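Local coordinates for protein malate synthase (Haloferax volcanii, PDB 3OYZ) that catalyses the magnesium-dependent Claisen condensation of acetyl-CoA with glyoxylate and the hydrolysis of the malyl-CoA intermediate to malate in the glyoxylate cycle, at residues P18-G23 with R59-E64; D104-E109 with H117-P122; D128-A133 with L164-L169; D404-R409 with G423-A428. All coordinates share one frame; numbering follows the deposited sequence.

Interaction 1 of 4, residues P18-G23 with R59-E64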
loop_
_atom_site.group_PDB
_atom_site.type_symbol
_atom_site.label_atom_id
_atom_site.label_comp_id
_atom_site.label_asym_id
_atom_site.label_seq_id
_atom_site.Cartn_x
_atom_site.Cartn_y
_atom_site.Cartn_z
ATOM N N PRO A 18 -9.441 -30.812 6.782
ATOM C CA PRO A 18 -10.261 -31.395 5.708
ATOM C C PRO A 18 -11.484 -32.117 6.289
ATOM O O PRO A 18 -11.407 -32.678 7.378
ATOM C CB PRO A 18 -9.314 -32.370 5.015
ATOM C CG PRO A 18 -7.963 -31.878 5.374
ATOM C CD PRO A 18 -8.050 -31.291 6.762
ATOM N N THR A 19 -12.643 -32.066 5.641
ATOM C CA THR A 19 -13.842 -32.588 6.286
ATOM C C THR A 19 -14.085 -34.065 5.891
ATOM O O THR A 19 -14.860 -34.757 6.549
ATOM C CB THR A 19 -15.051 -31.788 5.818
ATOM O OG1 THR A 19 -15.023 -31.937 4.398
ATOM C CG2 THR A 19 -14.836 -30.306 6.145
ATOM N N ALA A 20 -13.443 -34.521 4.828
ATOM C CA ALA A 20 -13.643 -35.860 4.280
ATOM C C ALA A 20 -12.452 -36.290 3.421
ATOM O O ALA A 20 -12.254 -35.765 2.327
ATOM C CB ALA A 20 -14.941 -35.958 3.483
ATOM N N VAL A 21 -11.654 -37.256 3.886
ATOM C CA VAL A 21 -10.474 -37.690 3.133
ATOM C C VAL A 21 -10.694 -39.108 2.594
ATOM O O VAL A 21 -11.307 -39.933 3.263
ATOM C CB VAL A 21 -9.212 -37.612 4.017
ATOM C CG1 VAL A 21 -7.945 -37.989 3.250
ATOM C CG2 VAL A 21 -9.068 -36.205 4.572
ATOM N N GLU A 22 -10.257 -39.370 1.368
ATOM C CA GLU A 22 -10.508 -40.672 0.752
ATOM C C GLU A 22 -9.362 -41.665 1.010
ATOM O O GLU A 22 -8.282 -41.283 1.474
ATOM C CB GLU A 22 -10.833 -40.529 -0.739
ATOM C CG GLU A 22 -11.472 -41.784 -1.367
ATOM C CD GLU A 22 -12.273 -41.499 -2.642
ATOM O OE1 GLU A 22 -11.766 -40.819 -3.571
ATOM O OE2 GLU A 22 -13.433 -41.968 -2.705
ATOM N N GLY A 23 -9.603 -42.944 0.712
ATOM C CA GLY A 23 -8.633 -44.003 0.988
ATOM C C GLY A 23 -9.321 -44.761 2.101
ATOM O O GLY A 23 -9.849 -45.855 1.878
ATOM N N ARG A 59 -17.021 -33.688 -1.189
ATOM C CA ARG A 59 -17.551 -32.557 -0.418
ATOM C C ARG A 59 -18.954 -32.805 0.068
ATOM O O ARG A 59 -19.364 -32.288 1.104
ATOM C CB ARG A 59 -17.549 -31.265 -1.268
ATOM C CG ARG A 59 -16.126 -30.681 -1.334
ATOM C CD ARG A 59 -16.061 -29.497 -2.371
ATOM N NE ARG A 59 -14.700 -28.971 -2.312
ATOM C CZ ARG A 59 -14.074 -28.307 -3.264
ATOM N NH1 ARG A 59 -14.729 -27.971 -4.352
ATOM N NH2 ARG A 59 -12.817 -27.920 -3.074
ATOM N N ASP A 60 -19.711 -33.609 -0.672
ATOM C CA ASP A 60 -20.992 -34.019 -0.110
ATOM C C ASP A 60 -20.872 -34.872 1.147
ATOM O O ASP A 60 -21.582 -34.656 2.132
ATOM C CB ASP A 60 -21.807 -34.720 -1.192
ATOM C CG ASP A 60 -22.360 -33.718 -2.209
ATOM O OD1 ASP A 60 -22.538 -34.094 -3.383
ATOM O OD2 ASP A 60 -22.561 -32.527 -1.865
ATOM N N GLU A 61 -19.889 -35.759 1.149
ATOM C CA GLU A 61 -19.629 -36.581 2.342
ATOM C C GLU A 61 -19.011 -35.712 3.434
ATOM O O GLU A 61 -19.416 -35.765 4.606
ATOM C CB GLU A 61 -18.725 -37.764 1.993
ATOM C CG GLU A 61 -18.420 -38.656 3.225
ATOM C CD GLU A 61 -17.549 -39.879 2.892
ATOM O OE1 GLU A 61 -17.180 -40.143 1.727
ATOM O OE2 GLU A 61 -17.177 -40.590 3.847
ATOM N N GLY A 62 -18.145 -34.783 3.006
ATOM C CA GLY A 62 -17.633 -33.766 3.939
ATOM C C GLY A 62 -18.704 -32.997 4.666
ATOM O O GLY A 62 -18.600 -32.748 5.832
ATOM N N ALA A 63 -19.809 -32.605 4.043
ATOM C CA ALA A 63 -20.764 -31.821 4.812
ATOM C C ALA A 63 -21.560 -32.654 5.815
ATOM O O ALA A 63 -22.028 -32.145 6.849
ATOM C CB ALA A 63 -21.742 -31.136 3.846
ATOM N N GLU A 64 -21.800 -33.918 5.444
ATOM C CA GLU A 64 -22.324 -34.899 6.453
ATOM C C GLU A 64 -21.361 -35.093 7.611
ATOM O O GLU A 64 -21.774 -34.967 8.770
ATOM C CB GLU A 64 -22.752 -36.236 5.815
ATOM C CG GLU A 64 -24.082 -36.015 5.101
ATOM C CD GLU A 64 -24.296 -37.002 3.955
ATOM O OE1 GLU A 64 -23.387 -37.834 3.685
ATOM O OE2 GLU A 64 -25.367 -36.931 3.300
#
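Thr19 and Ala20 pack against the backbone of Gly62 in a buried loop-on-helix contact of the TIM barrel, where the chain leaving strand 13-18 lies against the first turns of helix 59-73. The approach is close: Ala20 CA and Gly62 CA are 4.5 Å apart, a spacing that leaves little room for a side chain on the helix. A beta-carbon modelled on Gly62 would fall 2.3 Å from Thr19 OG1, a steric conflict, so the absence of a side chain here is consistent with the loop lying this close to the helix backbone.

Thr19 meets Gly62 with OG1 and CB, the latter 3.7 Å from Gly62 O. Its OG1 sits between the backbone N and the carbonyl carbon (chi1 57°), which turns the oxygen to the helix while CG2 stays beside the backbone N. The hydroxyl is not left without a polar mate, since OG1 is hydrogen-bonded to Asn50 OD1; Thr19 O is held by Asn65 ND2, one turn further along the helix. Ala20 adds the apolar half of the contact, its methyl lying over the Glu61-Gly62 peptide link, with the Glu61 side chain at the margin, 4.4 Å from Ala20 CB to Glu61 CG. Beyond that margin Glu61 OE2 bonds to Ser27 OG.

Pro18, just before the contact, touches the bound acetyl-CoA, so the packed residues directly follow one that lines the substrate pocket. Across the interface Thr19 OG1 stands 3.2 Å from Gly62 CA, while Ala20 CB is 3.4 Å from Gly62 N.

Interaction 2 of 4, residues D104-E109 with H117-P122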
loop_
_atom_site.group_PDB
_atom_site.type_symbol
_atom_site.label_atom_id
_atom_site.label_comp_id
_atom_site.label_asym_id
_atom_site.label_seq_id
_atom_site.Cartn_x
_atom_site.Cartn_y
_atom_site.Cartn_z
ATOM N N ASP A 104 -28.322 -27.547 5.183
ATOM C CA ASP A 104 -28.232 -28.915 5.782
ATOM C C ASP A 104 -27.550 -28.900 7.140
ATOM O O ASP A 104 -28.107 -29.379 8.151
ATOM C CB ASP A 104 -27.402 -29.859 4.889
ATOM C CG ASP A 104 -28.042 -30.127 3.555
ATOM O OD1 ASP A 104 -29.268 -29.893 3.450
ATOM O OD2 ASP A 104 -27.327 -30.573 2.616
ATOM N N ILE A 105 -26.364 -28.285 7.189
ATOM C CA ILE A 105 -25.581 -28.217 8.415
ATOM C C ILE A 105 -26.342 -27.569 9.559
ATOM O O ILE A 105 -26.171 -28.020 10.705
ATOM C CB ILE A 105 -24.189 -27.625 8.178
ATOM C CG1 ILE A 105 -23.440 -28.574 7.242
ATOM C CG2 ILE A 105 -23.462 -27.359 9.463
ATOM C CD1 ILE A 105 -22.207 -27.949 6.549
ATOM N N THR A 106 -27.202 -26.573 9.311
ATOM C CA THR A 106 -27.806 -25.891 10.465
ATOM C C THR A 106 -29.180 -26.440 10.829
ATOM O O THR A 106 -29.882 -25.880 11.663
ATOM C CB THR A 106 -28.019 -24.362 10.160
ATOM O OG1 THR A 106 -28.604 -24.306 8.855
ATOM C CG2 THR A 106 -26.656 -23.660 10.037
ATOM N N ASP A 107 -29.634 -27.487 10.170
ATOM C CA ASP A 107 -30.924 -28.088 10.574
ATOM C C ASP A 107 -30.824 -28.404 12.075
ATOM O O ASP A 107 -29.958 -29.176 12.439
ATOM C CB ASP A 107 -31.103 -29.379 9.773
ATOM C CG ASP A 107 -32.408 -30.117 10.074
ATOM O OD1 ASP A 107 -33.138 -29.786 11.043
ATOM O OD2 ASP A 107 -32.672 -31.035 9.269
ATOM N N PRO A 108 -31.641 -27.799 12.949
ATOM C CA PRO A 108 -31.515 -27.871 14.401
ATOM C C PRO A 108 -31.842 -29.296 14.951
ATOM O O PRO A 108 -31.338 -29.687 16.001
ATOM C CB PRO A 108 -32.606 -26.906 14.888
ATOM C CG PRO A 108 -32.852 -26.016 13.728
ATOM C CD PRO A 108 -32.821 -26.998 12.579
ATOM N N GLU A 109 -32.628 -30.050 14.188
ATOM C CA GLU A 109 -32.880 -31.461 14.463
ATOM C C GLU A 109 -31.579 -32.262 14.450
ATOM O O GLU A 109 -31.508 -33.303 15.105
ATOM C CB GLU A 109 -33.897 -32.050 13.464
ATOM C CG GLU A 109 -35.312 -31.685 13.907
ATOM C CD GLU A 109 -36.360 -32.404 13.101
ATOM O OE1 GLU A 109 -36.854 -33.442 13.605
ATOM O OE2 GLU A 109 -36.653 -31.965 11.963
ATOM N N HIS A 117 -20.659 -21.145 15.410
ATOM C CA HIS A 117 -20.821 -19.723 15.599
ATOM C C HIS A 117 -21.010 -18.985 14.245
ATOM O O HIS A 117 -21.367 -17.803 14.293
ATOM C CB HIS A 117 -19.565 -19.145 16.237
ATOM C CG HIS A 117 -19.616 -19.071 17.738
ATOM N ND1 HIS A 117 -19.522 -20.195 18.541
ATOM C CD2 HIS A 117 -19.658 -18.011 18.574
ATOM C CE1 HIS A 117 -19.561 -19.831 19.811
ATOM N NE2 HIS A 117 -19.636 -18.509 19.857
ATOM N N GLY A 118 -20.629 -19.594 13.123
ATOM C CA GLY A 118 -20.817 -18.930 11.802
ATOM C C GLY A 118 -20.134 -19.718 10.716
ATOM O O GLY A 118 -19.814 -20.922 10.890
ATOM N N PHE A 119 -20.006 -19.134 9.518
ATOM C CA PHE A 119 -19.461 -19.866 8.397
ATOM C C PHE A 119 -18.459 -18.919 7.712
ATOM O O PHE A 119 -18.553 -17.684 7.868
ATOM C CB PHE A 119 -20.548 -20.288 7.405
ATOM C CG PHE A 119 -21.454 -21.428 7.890
ATOM C CD1 PHE A 119 -21.064 -22.729 7.677
ATOM C CD2 PHE A 119 -22.637 -21.175 8.586
ATOM C CE1 PHE A 119 -21.827 -23.788 8.183
ATOM C CE2 PHE A 119 -23.451 -22.208 9.019
ATOM C CZ PHE A 119 -22.985 -23.532 8.852
ATOM N N VAL A 120 -17.541 -19.508 6.959
ATOM C CA VAL A 120 -16.466 -18.807 6.303
ATOM C C VAL A 120 -16.763 -19.007 4.813
ATOM O O VAL A 120 -17.062 -20.134 4.356
ATOM C CB VAL A 120 -15.087 -19.390 6.656
ATOM C CG1 VAL A 120 -14.007 -18.783 5.734
ATOM C CG2 VAL A 120 -14.752 -19.304 8.173
ATOM N N ILE A 121 -16.774 -17.876 4.083
ATOM C CA ILE A 121 -17.056 -17.787 2.655
ATOM C C ILE A 121 -15.829 -17.358 1.859
ATOM O O ILE A 121 -15.284 -16.225 1.979
ATOM C CB ILE A 121 -18.285 -16.803 2.409
ATOM C CG1 ILE A 121 -19.435 -17.100 3.378
ATOM C CG2 ILE A 121 -18.778 -16.720 0.936
ATOM C CD1 ILE A 121 -20.061 -18.550 3.281
ATOM N N PRO A 122 -15.432 -18.266 0.964
ATOM C CA PRO A 122 -14.265 -18.027 0.187
ATOM C C PRO A 122 -14.646 -17.310 -1.124
ATOM O O PRO A 122 -15.787 -17.258 -1.525
ATOM C CB PRO A 122 -13.807 -19.448 -0.143
ATOM C CG PRO A 122 -15.153 -20.133 -0.449
ATOM C CD PRO A 122 -15.951 -19.644 0.755
#
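Ile105 and Thr106 set their methyl groups against the edge of the Phe119 ring, an apolar contact between the C-terminal end of helix 92-105 and strand 118-121 of the TIM barrel. The backbones stay well apart, with Ile105 CA 10.4 Å from Phe119 CA, so the ring spans the gap between helix and strand.

The tight part is small and lies at the far end of the ring. Ile105 CG2 reaches CZ at 3.9 Å in the plane of the ring, and Thr106 CG2 comes near that plane at CE2. Ile105 CG2 is anti to the backbone N, whereas in Thr106 it is OG1 that lies between N and carbonyl carbon (chi1 46°), where it bonds to Met102 O and leaves the methyl for the ring. Phe137 of helix 127-143 also packs on Phe119.

The loose side begins at Asp107, where the chain leaves the helix and becomes more exposed. There Asp107 closes an Asx turn: its OD1 accepts from Glu109 N at 3.2 Å, the donor 45° above the carboxylate plane. On the packed side, the closest approach is Thr106 CG2 to Phe119 CE2, 3.7 Å.

Interaction 3 of 4, residues D128-A133 with L164-L169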
loop_
_atom_site.group_PDB
_atom_site.type_symbol
_atom_site.label_atom_id
_atom_site.label_comp_id
_atom_site.label_asym_id
_atom_site.label_seq_id
_atom_site.Cartn_x
_atom_site.Cartn_y
_atom_site.Cartn_z
ATOM N N ASP A 128 -21.349 -6.272 -3.760
ATOM C CA ASP A 128 -22.667 -6.812 -4.079
ATOM C C ASP A 128 -22.632 -8.371 -4.038
ATOM O O ASP A 128 -23.643 -8.956 -3.673
ATOM C CB ASP A 128 -23.170 -6.328 -5.461
ATOM C CG ASP A 128 -23.734 -4.898 -5.338
ATOM O OD1 ASP A 128 -23.805 -4.311 -4.214
ATOM O OD2 ASP A 128 -24.186 -4.344 -6.326
ATOM N N ASP A 129 -21.486 -8.981 -4.301
ATOM C CA ASP A 129 -21.338 -10.467 -4.108
ATOM C C ASP A 129 -21.357 -10.793 -2.598
ATOM O O ASP A 129 -21.925 -11.822 -2.176
ATOM C CB ASP A 129 -19.982 -10.956 -4.627
ATOM C CG ASP A 129 -19.810 -12.507 -4.511
ATOM O OD1 ASP A 129 -20.701 -13.248 -5.026
ATOM O OD2 ASP A 129 -18.863 -12.934 -3.798
ATOM N N TRP A 130 -20.750 -9.965 -1.745
ATOM C CA TRP A 130 -20.902 -10.204 -0.290
ATOM C C TRP A 130 -22.340 -10.102 0.172
ATOM O O TRP A 130 -22.768 -10.840 1.079
ATOM C CB TRP A 130 -20.080 -9.230 0.620
ATOM C CG TRP A 130 -18.593 -9.152 0.344
ATOM C CD1 TRP A 130 -17.922 -9.311 -0.837
ATOM C CD2 TRP A 130 -17.615 -8.697 1.294
ATOM N NE1 TRP A 130 -16.591 -9.018 -0.682
ATOM C CE2 TRP A 130 -16.380 -8.588 0.609
ATOM C CE3 TRP A 130 -17.704 -8.315 2.638
ATOM C CZ2 TRP A 130 -15.185 -8.193 1.238
ATOM C CZ3 TRP A 130 -16.499 -7.878 3.282
ATOM C CH2 TRP A 130 -15.267 -7.860 2.580
ATOM N N LYS A 131 -23.145 -9.232 -0.432
ATOM C CA LYS A 131 -24.539 -9.105 -0.012
ATOM C C LYS A 131 -25.208 -10.430 -0.462
ATOM O O LYS A 131 -26.211 -10.815 0.115
ATOM C CB LYS A 131 -25.195 -7.950 -0.790
ATOM C CG LYS A 131 -24.611 -6.603 -0.244
ATOM C CD LYS A 131 -25.213 -5.380 -1.025
ATOM C CE LYS A 131 -24.495 -4.075 -0.538
ATOM N NZ LYS A 131 -24.809 -3.071 -1.620
ATOM N N LYS A 132 -24.795 -11.040 -1.560
ATOM C CA LYS A 132 -25.509 -12.333 -1.959
ATOM C C LYS A 132 -25.260 -13.414 -0.873
ATOM O O LYS A 132 -26.173 -14.148 -0.540
ATOM C CB LYS A 132 -24.887 -12.885 -3.244
ATOM C CG LYS A 132 -25.254 -11.991 -4.461
ATOM C CD LYS A 132 -24.454 -12.422 -5.690
ATOM C CE LYS A 132 -24.828 -11.454 -6.850
ATOM N NZ LYS A 132 -24.050 -11.822 -8.095
ATOM N N ALA A 133 -24.053 -13.505 -0.318
ATOM C CA ALA A 133 -23.810 -14.530 0.698
ATOM C C ALA A 133 -24.646 -14.118 1.922
ATOM O O ALA A 133 -25.370 -14.957 2.518
ATOM C CB ALA A 133 -22.304 -14.618 1.028
ATOM N N LEU A 164 -10.554 -4.366 -2.821
ATOM C CA LEU A 164 -11.208 -3.028 -2.981
ATOM C C LEU A 164 -12.552 -2.913 -2.246
ATOM O O LEU A 164 -12.868 -1.833 -1.690
ATOM C CB LEU A 164 -11.448 -2.747 -4.481
ATOM C CG LEU A 164 -10.141 -2.513 -5.265
ATOM C CD1 LEU A 164 -10.336 -2.507 -6.782
ATOM C CD2 LEU A 164 -9.431 -1.242 -4.799
ATOM N N ALA A 165 -13.300 -4.032 -2.178
ATOM C CA ALA A 165 -14.622 -3.960 -1.527
ATOM C C ALA A 165 -14.480 -3.636 -0.037
ATOM O O ALA A 165 -15.418 -3.131 0.597
ATOM C CB ALA A 165 -15.455 -5.275 -1.652
ATOM N N MET A 166 -13.304 -3.781 0.552
ATOM C CA MET A 166 -13.209 -3.504 2.016
ATOM C C MET A 166 -13.236 -1.984 2.248
ATOM O O MET A 166 -13.576 -1.554 3.363
ATOM C CB MET A 166 -11.939 -4.096 2.655
ATOM C CG MET A 166 -11.905 -5.591 2.710
ATOM S SD MET A 166 -10.388 -6.167 3.516
ATOM C CE MET A 166 -9.152 -6.030 2.238
ATOM N N GLY A 167 -13.001 -1.180 1.202
ATOM C CA GLY A 167 -12.931 0.300 1.318
ATOM C C GLY A 167 -14.224 0.968 1.801
ATOM O O GLY A 167 -14.182 2.023 2.458
ATOM N N ASP A 168 -15.406 0.421 1.495
ATOM C CA ASP A 168 -16.617 1.139 1.845
ATOM C C ASP A 168 -17.556 0.295 2.762
ATOM O O ASP A 168 -18.784 0.482 2.778
ATOM C CB ASP A 168 -17.321 1.629 0.570
ATOM C CG ASP A 168 -18.357 2.723 0.837
ATOM O OD1 ASP A 168 -18.163 3.522 1.792
ATOM O OD2 ASP A 168 -19.399 2.726 0.142
ATOM N N LEU A 169 -16.973 -0.630 3.522
ATOM C CA LEU A 169 -17.738 -1.642 4.191
ATOM C C LEU A 169 -18.559 -1.000 5.262
ATOM O O LEU A 169 -19.716 -1.378 5.453
ATOM C CB LEU A 169 -16.747 -2.632 4.831
ATOM C CG LEU A 169 -16.993 -4.055 5.253
ATOM C CD1 LEU A 169 -17.899 -4.665 4.215
ATOM C CD2 LEU A 169 -15.637 -4.762 5.340
#
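Trp130 carries most of this contact: its indole reaches from helix 127-143 to the end of helix 160-165 and the start of helix 169-174, where Leu169 and Ala165 are the residues most covered in return. Two ends of the indole meet two different partners. At the six-membered ring, Leu169 straddles CZ3 with both methyls, CD1 at 3.6 Å from Trp130 CZ3 and CD2 at 3.8 Å from the same atom. The two side chains cross at about a right angle. Leu169 has CG anti to its own N (chi1 -159°), which carries the isobutyl group to the indole although its CB does not point straight there. At the pyrrole end, the Ala165 methyl lies obliquely to the ring system, 4.0 Å from Trp130 NE1. That nitrogen is not idle, because its hydrogen bond goes to Gly125 O. Met166 completes the set with CG, 4.1 Å from Trp130 CH2.

The evidence is therefore of apolar packing around a ring whose one polar atom is already paired. An alanine here would take away the whole indole, and would probably leave a gap facing Leu169, Ala165 and Met166 and the Gly125 carbonyl without its donor.

Lys131, on the same helix, bridges to Asp128 OD1 and also to Glu172 of helix 169-174, adding a charged tie between those helices. Trp130 also packs on Val155 and Ile157 of strand 152-157 and on Leu183 of strand 183-188, which Leu169 touches too, while Met166 and Leu169 continue to helix 210-223; the contact thus joins consecutive outer helices over the barrel strands.

Interaction 4 of 4, residues D404-R409 with G423-A428; sequences DVYENR and GVVERA
Val425 and Glu426 meet the Tyr406 ring where helix 422-428 packs beside helix 397-408 in the helical C-terminal region. The segment 423-428 opens with Gly423, already inside helix 422-428, and passes Val424, which turns to helix 343-358. Val425 then faces the tyrosine: its CG1, anti to the backbone N (chi1 173°), touches Tyr406 CE1 at 3.6 Å and CZ at 4.0 Å, approaching the ring obliquely. Glu426 starts out pointing away, but a bend at chi2 (-39°) brings its carboxylate back, and OE2 stands 3.5 Å from Tyr406 OH, with ring and carboxylate planes 70° apart. Next, Arg427 leaves the interface for salt bridges with Asp344, Asp348 and Glu351, and Ala428 O accepts from Gln403 NE2.

With Tyr406 replaced by an alanine the ring is gone, and Val425 CG1 and His413 would probably lose the surface they pack against. On the other helix, Asp404 and Arg409 pair with Arg8 and Asp44 of a neighbouring subunit.

The chemistry is mixed: apolar packing at CE1, and at the ring's end a hydroxyl that has a weak hydrogen bond to Glu417 OE2. With Glu426 also near, two carboxylates share this neighbourhood, which would probably favour keeping the phenol protonated.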
loop_
_atom_site.group_PDB
_atom_site.type_symbol
_atom_site.label_atom_id
_atom_site.label_comp_id
_atom_site.label_asym_id
_atom_site.label_seq_id
_atom_site.Cartn_x
_atom_site.Cartn_y
_atom_site.Cartn_z
ATOM N N ASP A 404 0.130 -17.904 -23.960
ATOM C CA ASP A 404 -0.284 -16.644 -24.554
ATOM C C ASP A 404 0.712 -16.162 -25.586
ATOM O O ASP A 404 0.293 -15.701 -26.641
ATOM C CB ASP A 404 -0.456 -15.502 -23.532
ATOM C CG ASP A 404 -1.135 -14.289 -24.134
ATOM O OD1 ASP A 404 -2.249 -14.433 -24.664
ATOM O OD2 ASP A 404 -0.596 -13.163 -24.142
ATOM N N VAL A 405 1.989 -16.183 -25.229
ATOM C CA VAL A 405 3.098 -15.723 -26.032
ATOM C C VAL A 405 3.290 -16.607 -27.277
ATOM O O VAL A 405 3.407 -16.115 -28.386
ATOM C CB VAL A 405 4.401 -15.753 -25.224
ATOM C CG1 VAL A 405 5.571 -15.630 -26.201
ATOM C CG2 VAL A 405 4.481 -14.605 -24.217
ATOM N N TYR A 406 3.287 -17.918 -27.095
ATOM C CA TYR A 406 3.365 -18.835 -28.231
ATOM C C TYR A 406 2.202 -18.614 -29.213
ATOM O O TYR A 406 2.446 -18.350 -30.392
ATOM C CB TYR A 406 3.463 -20.276 -27.720
ATOM C CG TYR A 406 3.925 -21.281 -28.757
ATOM C CD1 TYR A 406 5.282 -21.484 -29.006
ATOM C CD2 TYR A 406 2.998 -22.040 -29.470
ATOM C CE1 TYR A 406 5.692 -22.411 -29.963
ATOM C CE2 TYR A 406 3.397 -22.963 -30.439
ATOM C CZ TYR A 406 4.739 -23.133 -30.679
ATOM O OH TYR A 406 5.137 -24.043 -31.638
ATOM N N GLU A 407 0.958 -18.668 -28.737
ATOM C CA GLU A 407 -0.230 -18.352 -29.535
ATOM C C GLU A 407 -0.203 -17.040 -30.336
ATOM O O GLU A 407 -0.743 -16.954 -31.445
ATOM C CB GLU A 407 -1.484 -18.389 -28.641
ATOM C CG GLU A 407 -2.111 -19.783 -28.553
ATOM C CD GLU A 407 -3.038 -20.037 -27.359
ATOM O OE1 GLU A 407 -2.744 -19.553 -26.245
ATOM O OE2 GLU A 407 -4.060 -20.751 -27.530
ATOM N N ASN A 408 0.415 -15.991 -29.798
ATOM C CA ASN A 408 0.234 -14.672 -30.376
ATOM C C ASN A 408 1.512 -14.155 -30.993
ATOM O O ASN A 408 1.492 -13.086 -31.606
ATOM C CB ASN A 408 -0.279 -13.680 -29.311
ATOM C CG ASN A 408 -1.734 -13.923 -28.979
ATOM O OD1 ASN A 408 -2.631 -13.493 -29.706
ATOM N ND2 ASN A 408 -1.981 -14.585 -27.865
ATOM N N ARG A 409 2.621 -14.863 -30.773
ATOM C CA ARG A 409 3.896 -14.412 -31.288
ATOM C C ARG A 409 4.524 -15.468 -32.238
ATOM O O ARG A 409 5.585 -16.009 -31.944
ATOM C CB ARG A 409 4.806 -13.983 -30.133
ATOM C CG ARG A 409 4.373 -12.694 -29.375
ATOM C CD ARG A 409 4.250 -11.467 -30.295
ATOM N NE ARG A 409 5.469 -11.082 -31.012
ATOM C CZ ARG A 409 6.433 -10.339 -30.495
ATOM N NH1 ARG A 409 6.312 -9.880 -29.257
ATOM N NH2 ARG A 409 7.512 -10.016 -31.188
ATOM N N GLY A 423 10.170 -30.303 -27.653
ATOM C CA GLY A 423 9.445 -31.279 -26.851
ATOM C C GLY A 423 8.874 -30.626 -25.606
ATOM O O GLY A 423 7.698 -30.826 -25.295
ATOM N N VAL A 424 9.710 -29.881 -24.887
ATOM C CA VAL A 424 9.260 -29.078 -23.738
ATOM C C VAL A 424 8.137 -28.118 -24.154
ATOM O O VAL A 424 7.112 -28.028 -23.462
ATOM C CB VAL A 424 10.402 -28.277 -23.067
ATOM C CG1 VAL A 424 9.873 -27.496 -21.850
ATOM C CG2 VAL A 424 11.567 -29.187 -22.695
ATOM N N VAL A 425 8.305 -27.492 -25.319
ATOM C CA VAL A 425 7.303 -26.606 -25.878
ATOM C C VAL A 425 5.945 -27.258 -26.047
ATOM O O VAL A 425 4.933 -26.642 -25.693
ATOM C CB VAL A 425 7.756 -25.922 -27.181
ATOM C CG1 VAL A 425 6.619 -25.145 -27.836
ATOM C CG2 VAL A 425 8.924 -25.000 -26.927
ATOM N N GLU A 426 5.904 -28.475 -26.596
ATOM C CA GLU A 426 4.625 -29.046 -27.027
ATOM C C GLU A 426 3.952 -29.580 -25.784
ATOM O O GLU A 426 2.725 -29.575 -25.695
ATOM C CB GLU A 426 4.760 -30.121 -28.116
ATOM C CG GLU A 426 5.051 -29.588 -29.542
ATOM C CD GLU A 426 4.296 -28.290 -29.938
ATOM O OE1 GLU A 426 3.060 -28.169 -29.706
ATOM O OE2 GLU A 426 4.948 -27.378 -30.514
ATOM N N ARG A 427 4.756 -29.942 -24.791
ATOM C CA ARG A 427 4.195 -30.294 -23.482
ATOM C C ARG A 427 3.477 -29.134 -22.763
ATOM O O ARG A 427 2.383 -29.346 -22.232
ATOM C CB ARG A 427 5.281 -30.881 -22.579
ATOM C CG ARG A 427 4.712 -31.692 -21.434
ATOM C CD ARG A 427 5.709 -32.736 -20.991
ATOM N NE ARG A 427 6.357 -32.450 -19.717
ATOM C CZ ARG A 427 5.827 -32.696 -18.520
ATOM N NH1 ARG A 427 4.596 -33.187 -18.411
ATOM N NH2 ARG A 427 6.536 -32.436 -17.428
ATOM N N ALA A 428 4.102 -27.949 -22.750
ATOM C CA ALA A 428 3.592 -26.699 -22.147
ATOM C C ALA A 428 2.292 -26.320 -22.817
ATOM O O ALA A 428 1.283 -26.089 -22.151
ATOM C CB ALA A 428 4.571 -25.559 -22.338
#

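Overall arrangement
Along the chain the four contacts close in series, none nested in or crossing another. Interaction 1 ties the loop after the first barrel strand to helix 59-73, enclosing strand 45-49 between its ends. Interaction 2 closes the short connection from helix 92-105 to strand 118-121, and it touches interaction 1 through Ala63 O and Ile105 CG1. Interaction 3 then bridges helix 127-143 to the turn after helix 160-165, spanning strand 152-157, and meets interaction 2 where Ile121 packs on Ala133. Interaction 4 stands apart in the C-terminal helices, its centre about 38 Å from those of interactions 1 and 3, closing helix 413-420 between its two helices.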